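Local coordinates for protein putative O-acetylhomoserine (Thiol)-lyase (Campylobacter jejuni, PDB 4OC9) that probably uses pyridoxal 5'-phosphate to make homocysteine from O-acetylhomoserine and sulfide, as some members of the trans-sulfuration enzyme family do, at residues V25-N30 with N278-L283; D63-R68 with G78-S83. All blocks are in the same frame, centred on the assembly; numbering follows the deposited sequence.

How the contacts relate
Both contacts are buried, and they share one neighbourhood: their centres lie about 11 Å apart, and both segments of contact 2 fall between those of contact 1 in sequence. Contact 1 lies farther out, about 20 Å from the chain centre against about 12 Å for contact 2; it is reached by three other subunits, and contact 2 by the third subunit. Contact 2 joins helix 60-73 to a strand at the edge of the seven-stranded sheet within this chain. The chemistry differs accordingly: aliphatic carbons over an indole in contact 1, glycine backbones and a bridging water in contact 2. The two join directly where Leu-283 CD2 packs 3.6 Å from Leu-65 CA.

Contact 1. Residues V25-N30 with N278-L283; sequences VPIYQN and NAWLLL
The indole of Trp-280 receives the side chain of Ile-27 over one face, while the carbonyl oxygen of Val-25 lies at its edge, near the ring plane. Ile-27 CG1 stands 3.6 Å from the centroid of the five-membered ring and only 15° off its normal, the geometry of a CH-pi contact. One bond further, Ile-27 CD1 shifts toward the six-membered ring, 3.7 Å from Trp-280 CD2. This spread across both rings follows from the extended end of the isoleucine (chi2 172°), whose chain runs roughly perpendicular to the tryptophan side chain. At the edge, Val-25 O comes to 2.9 Å from Trp-280 NE1.

Trp-280 is in helix 276-309, and its CG, anti to the backbone N (chi1 -176°), carries the indole out to a loop that has no regular secondary structure here. In that loop Tyr-28 and Gln-29 are each the centre of an inverse gamma turn. One helical turn after Trp-280, Leu-283 extends the apolar surface: its CD1 methyl reaches Val-25 CG2 at 3.9 Å. That methyl lies almost equally far from Val-25 CB and both valine methyls, against the whole fork rather than one tip.

The loop between helices 6-9 and 38-45 lies here on the early part of helix 276-309, where other subunits of the tetramer also pack. Trp-280 touches Gln-29 of the second subunit and Thr-213 of the fourth, and Gln-29 NE2 is hydrogen-bonded to Thr-213 O of the third subunit.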
ATOM      1  N   VAL D  25       6.829  -4.911  10.915  1.00 15.86           N
ATOM      2  CA  VAL D  25       7.269  -5.864   9.910  1.00 15.13           C
ATOM      3  C   VAL D  25       7.277  -5.163   8.565  1.00 14.21           C
ATOM      4  O   VAL D  25       6.312  -4.534   8.173  1.00 12.67           O
ATOM      5  CB  VAL D  25       6.355  -7.085   9.820  1.00 16.69           C
ATOM      6  CG1 VAL D  25       6.864  -8.062   8.785  1.00 16.67           C
ATOM      7  CG2 VAL D  25       6.260  -7.789  11.169  1.00 18.80           C
ATOM      8  N   PRO D  26       8.387  -5.258   7.839  1.00 13.17           N
ATOM      9  CA  PRO D  26       8.399  -4.590   6.565  1.00 13.51           C
ATOM     10  C   PRO D  26       7.456  -5.225   5.569  1.00 13.66           C
ATOM     11  O   PRO D  26       7.161  -6.427   5.654  1.00 13.17           O
ATOM     12  CB  PRO D  26       9.844  -4.768   6.067  1.00 14.16           C
ATOM     13  CG  PRO D  26      10.627  -5.254   7.244  1.00 14.05           C
ATOM     14  CD  PRO D  26       9.652  -5.942   8.137  1.00 13.49           C
ATOM     15  N   ILE D  27       7.003  -4.406   4.620  1.00 13.45           N
ATOM     16  CA  ILE D  27       6.103  -4.880   3.578  1.00 12.76           C
ATOM     17  C   ILE D  27       6.973  -5.257   2.373  1.00 12.26           C
ATOM     18  O   ILE D  27       7.502  -4.374   1.671  1.00 11.79           O
ATOM     19  CB  ILE D  27       5.100  -3.822   3.119  1.00 11.81           C
ATOM     20  CG1 ILE D  27       4.329  -3.260   4.308  1.00 11.61           C
ATOM     21  CG2 ILE D  27       4.187  -4.432   2.074  1.00 11.28           C
ATOM     22  CD1 ILE D  27       3.439  -2.073   3.953  1.00 11.21           C
ATOM     23  N   TYR D  28       7.113  -6.559   2.151  1.00 11.56           N
ATOM     24  CA  TYR D  28       7.890  -7.059   1.037  1.00 12.69           C
ATOM     25  C   TYR D  28       7.036  -7.083  -0.251  1.00 12.81           C
ATOM     26  O   TYR D  28       6.592  -8.145  -0.690  1.00 10.67           O
ATOM     27  CB  TYR D  28       8.516  -8.431   1.355  1.00 13.25           C
ATOM     28  CG  TYR D  28       9.570  -8.326   2.438  1.00 14.03           C
ATOM     29  CD1 TYR D  28      10.899  -8.020   2.111  1.00 13.90           C
ATOM     30  CD2 TYR D  28       9.254  -8.494   3.795  1.00 14.78           C
ATOM     31  CE1 TYR D  28      11.872  -7.896   3.086  1.00 13.89           C
ATOM     32  CE2 TYR D  28      10.228  -8.365   4.780  1.00 14.33           C
ATOM     33  CZ  TYR D  28      11.538  -8.078   4.404  1.00 14.88           C
ATOM     34  OH  TYR D  28      12.507  -7.947   5.341  1.00 17.28           O
ATOM     35  N   GLN D  29       6.834  -5.895  -0.844  1.00 12.38           N
ATOM     36  CA  GLN D  29       6.050  -5.734  -2.080  1.00 12.30           C
ATOM     37  C   GLN D  29       7.103  -6.185  -3.108  1.00 11.54           C
ATOM     38  O   GLN D  29       7.769  -5.386  -3.800  1.00 10.71           O
ATOM     39  CB  GLN D  29       5.601  -4.279  -2.259  1.00 13.30           C
ATOM     40  CG  GLN D  29       4.632  -4.113  -3.408  1.00 12.74           C
ATOM     41  CD  GLN D  29       3.335  -4.811  -3.111  1.00 12.85           C
ATOM     42  OE1 GLN D  29       2.669  -4.479  -2.149  1.00 12.44           O
ATOM     43  NE2 GLN D  29       2.918  -5.723  -4.005  1.00 13.25           N
ATOM     44  N   ASN D  30       7.207  -7.515  -3.213  1.00 10.72           N
ATOM     45  CA  ASN D  30       8.190  -8.172  -4.032  1.00  9.78           C
ATOM     46  C   ASN D  30       7.827  -9.614  -4.420  1.00  9.90           C
ATOM     47  O   ASN D  30       7.210 -10.336  -3.636  1.00  9.81           O
ATOM     48  CB  ASN D  30       9.378  -8.282  -3.101  1.00  9.79           C
ATOM     49  CG  ASN D  30      10.552  -8.963  -3.721  1.00 10.09           C
ATOM     50  OD1 ASN D  30      11.246  -8.417  -4.587  1.00  9.29           O
ATOM     51  ND2 ASN D  30      10.848 -10.137  -3.196  1.00 11.15           N
ATOM     52  N   ASN D 278      -1.920  -6.985   1.782  1.00  8.85           N
ATOM     53  CA  ASN D 278      -3.029  -7.576   2.545  1.00  8.63           C
ATOM     54  C   ASN D 278      -2.493  -8.315   3.746  1.00  8.84           C
ATOM     55  O   ASN D 278      -3.022  -8.163   4.877  1.00  9.66           O
ATOM     56  CB  ASN D 278      -3.950  -8.473   1.731  1.00  8.40           C
ATOM     57  CG  ASN D 278      -4.864  -7.703   0.805  1.00  8.51           C
ATOM     58  OD1 ASN D 278      -4.540  -6.646   0.299  1.00  8.01           O
ATOM     59  ND2 ASN D 278      -6.048  -8.269   0.567  1.00  9.69           N
ATOM     60  N   ALA D 279      -1.392  -9.044   3.542  1.00  8.21           N
ATOM     61  CA  ALA D 279      -0.776  -9.806   4.637  1.00  8.11           C
ATOM     62  C   ALA D 279      -0.352  -8.862   5.755  1.00  8.24           C
ATOM     63  O   ALA D 279      -0.626  -9.111   6.935  1.00  8.19           O
ATOM     64  CB  ALA D 279       0.401 -10.607   4.146  1.00  7.55           C
ATOM     65  N   TRP D 280       0.285  -7.759   5.377  1.00  7.98           N
ATOM     66  CA  TRP D 280       0.741  -6.771   6.357  1.00  8.33           C
ATOM     67  C   TRP D 280      -0.425  -6.144   7.131  1.00  8.15           C
ATOM     68  O   TRP D 280      -0.370  -6.028   8.351  1.00  8.29           O
ATOM     69  CB  TRP D 280       1.598  -5.693   5.691  1.00  8.60           C
ATOM     70  CG  TRP D 280       2.153  -4.729   6.646  1.00  8.33           C
ATOM     71  CD1 TRP D 280       3.256  -4.886   7.377  1.00  8.57           C
ATOM     72  CD2 TRP D 280       1.639  -3.425   6.945  1.00  8.92           C
ATOM     73  NE1 TRP D 280       3.481  -3.747   8.163  1.00  9.05           N
ATOM     74  CE2 TRP D 280       2.497  -2.841   7.907  1.00  8.76           C
ATOM     75  CE3 TRP D 280       0.525  -2.703   6.513  1.00  9.49           C
ATOM     76  CZ2 TRP D 280       2.299  -1.576   8.415  1.00  8.85           C
ATOM     77  CZ3 TRP D 280       0.308  -1.434   7.036  1.00  9.36           C
ATOM     78  CH2 TRP D 280       1.206  -0.878   7.973  1.00  9.34           C
ATOM     79  N   LEU D 281      -1.472  -5.746   6.415  1.00  8.21           N
ATOM     80  CA  LEU D 281      -2.661  -5.177   7.067  1.00  7.89           C
ATOM     81  C   LEU D 281      -3.246  -6.191   8.030  1.00  8.09           C
ATOM     82  O   LEU D 281      -3.639  -5.848   9.141  1.00  9.19           O
ATOM     83  CB  LEU D 281      -3.710  -4.784   6.038  1.00  7.64           C
ATOM     84  CG  LEU D 281      -3.341  -3.558   5.226  1.00  7.84           C
ATOM     85  CD1 LEU D 281      -4.284  -3.318   4.065  1.00  7.93           C
ATOM     86  CD2 LEU D 281      -3.319  -2.341   6.138  1.00  7.54           C
ATOM     87  N   LEU D 282      -3.316  -7.453   7.603  1.00  7.70           N
ATOM     88  CA  LEU D 282      -3.844  -8.541   8.450  1.00  7.46           C
ATOM     89  C   LEU D 282      -2.966  -8.739   9.688  1.00  7.66           C
ATOM     90  O   LEU D 282      -3.483  -9.047  10.754  1.00  8.65           O
ATOM     91  CB  LEU D 282      -4.040  -9.803   7.634  1.00  7.13           C
ATOM     92  CG  LEU D 282      -5.148  -9.601   6.590  1.00  7.15           C
ATOM     93  CD1 LEU D 282      -5.200 -10.733   5.566  1.00  7.52           C
ATOM     94  CD2 LEU D 282      -6.509  -9.423   7.260  1.00  7.26           C
ATOM     95  N   LEU D 283      -1.658  -8.565   9.563  1.00  7.87           N
ATOM     96  CA  LEU D 283      -0.800  -8.652  10.729  1.00  8.56           C
ATOM     97  C   LEU D 283      -1.161  -7.554  11.675  1.00  8.52           C
ATOM     98  O   LEU D 283      -1.181  -7.761  12.879  1.00  7.52           O
ATOM     99  CB  LEU D 283       0.682  -8.413  10.434  1.00  9.38           C
ATOM    100  CG  LEU D 283       1.584  -9.545   9.973  1.00 10.56           C
ATOM    101  CD1 LEU D 283       2.919  -9.012   9.488  1.00 12.17           C
ATOM    102  CD2 LEU D 283       1.765 -10.462  11.176  1.00 10.55           C
TER

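Contact 2. Residues D63-R68 with G78-S83; sequences DVLGQR and GIPVAS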
ATOM      1  N   ASP D  63       4.724 -14.761   5.948  1.00 11.11           N
ATOM      2  CA  ASP D  63       5.243 -15.839   6.813  1.00 11.81           C
ATOM      3  C   ASP D  63       5.077 -15.466   8.288  1.00 11.08           C
ATOM      4  O   ASP D  63       4.738 -16.319   9.111  1.00  8.90           O
ATOM      5  CB  ASP D  63       6.718 -16.145   6.535  1.00 13.73           C
ATOM      6  CG  ASP D  63       6.932 -16.793   5.177  1.00 17.17           C
ATOM      7  OD1 ASP D  63       5.941 -17.241   4.551  1.00 16.91           O
ATOM      8  OD2 ASP D  63       8.098 -16.871   4.746  1.00 21.30           O
ATOM      9  N   VAL D  64       5.341 -14.190   8.607  1.00 10.75           N
ATOM     10  CA  VAL D  64       5.202 -13.727   9.986  1.00 11.09           C
ATOM     11  C   VAL D  64       3.734 -13.922  10.410  1.00 11.53           C
ATOM     12  O   VAL D  64       3.446 -14.433  11.493  1.00 12.09           O
ATOM     13  CB  VAL D  64       5.574 -12.267  10.169  1.00 10.94           C
ATOM     14  CG1 VAL D  64       5.315 -11.842  11.609  1.00 12.04           C
ATOM     15  CG2 VAL D  64       7.027 -12.027   9.796  1.00 11.01           C
ATOM     16  N   LEU D  65       2.815 -13.562   9.512  1.00 11.34           N
ATOM     17  CA  LEU D  65       1.380 -13.695   9.746  1.00 10.87           C
ATOM     18  C   LEU D  65       1.007 -15.148  10.011  1.00 10.46           C
ATOM     19  O   LEU D  65       0.293 -15.469  10.957  1.00  9.63           O
ATOM     20  CB  LEU D  65       0.595 -13.182   8.542  1.00 10.00           C
ATOM     21  CG  LEU D  65      -0.933 -13.261   8.604  1.00 10.26           C
ATOM     22  CD1 LEU D  65      -1.538 -12.539   9.821  1.00 10.04           C
ATOM     23  CD2 LEU D  65      -1.525 -12.708   7.332  1.00 10.31           C
ATOM     24  N   GLY D  66       1.491 -16.022   9.150  1.00 11.58           N
ATOM     25  CA  GLY D  66       1.189 -17.460   9.270  1.00 12.26           C
ATOM     26  C   GLY D  66       1.613 -18.039  10.598  1.00 12.74           C
ATOM     27  O   GLY D  66       0.811 -18.704  11.289  1.00 15.30           O
ATOM     28  N   GLN D  67       2.851 -17.762  10.988  1.00 12.06           N
ATOM     29  CA  GLN D  67       3.372 -18.303  12.226  1.00 12.50           C
ATOM     30  C   GLN D  67       2.669 -17.704  13.452  1.00 11.57           C
ATOM     31  O   GLN D  67       2.367 -18.418  14.410  1.00 11.54           O
ATOM     32  CB  GLN D  67       4.894 -18.141  12.287  1.00 13.57           C
ATOM     33  CG  GLN D  67       5.513 -18.946  13.416  1.00 15.16           C
ATOM     34  CD  GLN D  67       5.303 -20.436  13.216  1.00 15.61           C
ATOM     35  OE1 GLN D  67       5.662 -21.009  12.162  1.00 19.05           O
ATOM     36  NE2 GLN D  67       4.764 -21.086  14.233  1.00 13.98           N
ATOM     37  N   ARG D  68       2.415 -16.414  13.433  1.00 10.51           N
ATOM     38  CA  ARG D  68       1.716 -15.814  14.557  1.00 11.52           C
ATOM     39  C   ARG D  68       0.311 -16.373  14.675  1.00 11.09           C
ATOM     40  O   ARG D  68      -0.157 -16.610  15.788  1.00 12.13           O
ATOM     41  CB  ARG D  68       1.664 -14.290  14.519  1.00 11.53           C
ATOM     42  CG  ARG D  68       3.003 -13.620  14.780  1.00 10.79           C
ATOM     43  CD  ARG D  68       2.839 -12.118  14.850  1.00 10.39           C
ATOM     44  NE  ARG D  68       4.133 -11.463  15.019  1.00 11.03           N
ATOM     45  CZ  ARG D  68       4.319 -10.156  14.970  1.00 10.99           C
ATOM     46  NH1 ARG D  68       3.311  -9.351  14.706  1.00 11.22           N
ATOM     47  NH2 ARG D  68       5.530  -9.650  15.121  1.00 12.01           N
ATOM     48  N   GLY D  78       1.165 -22.201  10.034  1.00 14.31           N
ATOM     49  CA  GLY D  78       0.041 -21.568   9.376  1.00 14.23           C
ATOM     50  C   GLY D  78       0.423 -21.021   8.037  1.00 14.03           C
ATOM     51  O   GLY D  78       1.539 -20.573   7.829  1.00 14.15           O
ATOM     52  N   ILE D  79      -0.527 -21.075   7.123  1.00 15.72           N
ATOM     53  CA  ILE D  79      -0.334 -20.618   5.754  1.00 16.95           C
ATOM     54  C   ILE D  79      -1.413 -19.697   5.246  1.00 15.35           C
ATOM     55  O   ILE D  79      -2.549 -20.110   5.071  1.00 14.97           O
ATOM     56  CB  ILE D  79      -0.278 -21.818   4.785  1.00 19.66           C
ATOM     57  CG1 ILE D  79       1.034 -22.571   5.014  1.00 20.21           C
ATOM     58  CG2 ILE D  79      -0.283 -21.342   3.334  1.00 19.57           C
ATOM     59  CD1 ILE D  79       1.170 -23.829   4.220  1.00 20.98           C
ATOM     60  N   PRO D  80      -1.047 -18.440   5.015  1.00 15.16           N
ATOM     61  CA  PRO D  80      -2.010 -17.492   4.506  1.00 13.55           C
ATOM     62  C   PRO D  80      -2.187 -17.641   3.021  1.00 11.60           C
ATOM     63  O   PRO D  80      -1.231 -17.896   2.300  1.00 10.88           O
ATOM     64  CB  PRO D  80      -1.378 -16.135   4.844  1.00 13.31           C
ATOM     65  CG  PRO D  80      -0.426 -16.433   5.946  1.00 13.65           C
ATOM     66  CD  PRO D  80       0.154 -17.746   5.520  1.00 14.72           C
ATOM     67  N   VAL D  81      -3.417 -17.428   2.606  1.00 10.28           N
ATOM     68  CA  VAL D  81      -3.815 -17.522   1.234  1.00 10.71           C
ATOM     69  C   VAL D  81      -4.686 -16.331   0.854  1.00 10.85           C
ATOM     70  O   VAL D  81      -5.046 -15.534   1.707  1.00 11.81           O
ATOM     71  CB  VAL D  81      -4.478 -18.871   0.938  1.00 11.11           C
ATOM     72  CG1 VAL D  81      -3.459 -19.963   1.108  1.00 11.50           C
ATOM     73  CG2 VAL D  81      -5.648 -19.113   1.839  1.00 10.64           C
ATOM     74  N   ALA D  82      -5.025 -16.209  -0.433  1.00 11.24           N
ATOM     75  CA  ALA D  82      -5.799 -15.039  -0.924  1.00 10.49           C
ATOM     76  C   ALA D  82      -7.146 -14.738  -0.297  1.00  9.28           C
ATOM     77  O   ALA D  82      -7.601 -13.618  -0.351  1.00  8.63           O
ATOM     78  CB  ALA D  82      -5.947 -15.115  -2.424  1.00 10.33           C
ATOM     79  N   SER D  83      -7.812 -15.760   0.210  1.00  9.28           N
ATOM     80  CA  SER D  83      -9.109 -15.557   0.820  1.00  8.91           C
ATOM     81  C   SER D  83      -9.513 -16.737   1.645  1.00  8.30           C
ATOM     82  O   SER D  83      -8.905 -17.777   1.590  1.00  7.70           O
ATOM     83  CB  SER D  83     -10.174 -15.376  -0.241  1.00  8.96           C
ATOM     84  OG  SER D  83     -10.363 -16.568  -0.974  1.00  8.44           O
TER
HETATM   85  O   HOH W   1       3.801 -20.871  10.236  1.00 10.97           O
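Water 1 is held between the two segments by two hydrogen bonds, giving a proton to Gln-67 OE1 at 2.7 Å and accepting one from Gly-78 N at 3.0 Å. It thus connects a helix side chain to the start of the strand segment, with no direct hydrogen bond passing between the segments. The amide of Gln-67 is gripped at its other end too, since NE2 is hydrogen-bonded to Asn-71 OD1 and more weakly to Ala-76 O. These partners probably fix which end of the amide is oxygen and which nitrogen.

Beside the water, helix and strand come together through two glycines. The CA atoms of Gly-66 and Gly-78 are 4.3 Å apart, and each approaches the carbonyl of the other: Gly-66 CA lies 3.4 Å from Gly-78 O, and Gly-78 CA lies 3.5 Å from Gly-66 O. The angles at hydrogen, 130° and 132°, identify a reciprocal pair of CA-H...O contacts. With no side chain on either residue, the backbones touch directly.

Two residues along the strand, Pro-80 CG lies against the helix backbone, 3.8 Å from Gly-66 N. It is also 4.1 Å from Leu-65 CD2, where the leucine and proline lie alongside each other, running opposite ways.

The axes of segments 63-68 and 78-81 come within 6.3 Å, their N-to-C directions 130° apart; three residues link helix 60-73 to strand 77-81. The arrangement is consistent with the large domain of fold-type I pyridoxal-phosphate enzymes. Strand 77-81 pairs antiparallel with strand 217-221, Ile-79 packs on helix 257-270, and Leu-65 fits against Leu-282 of helix 276-309.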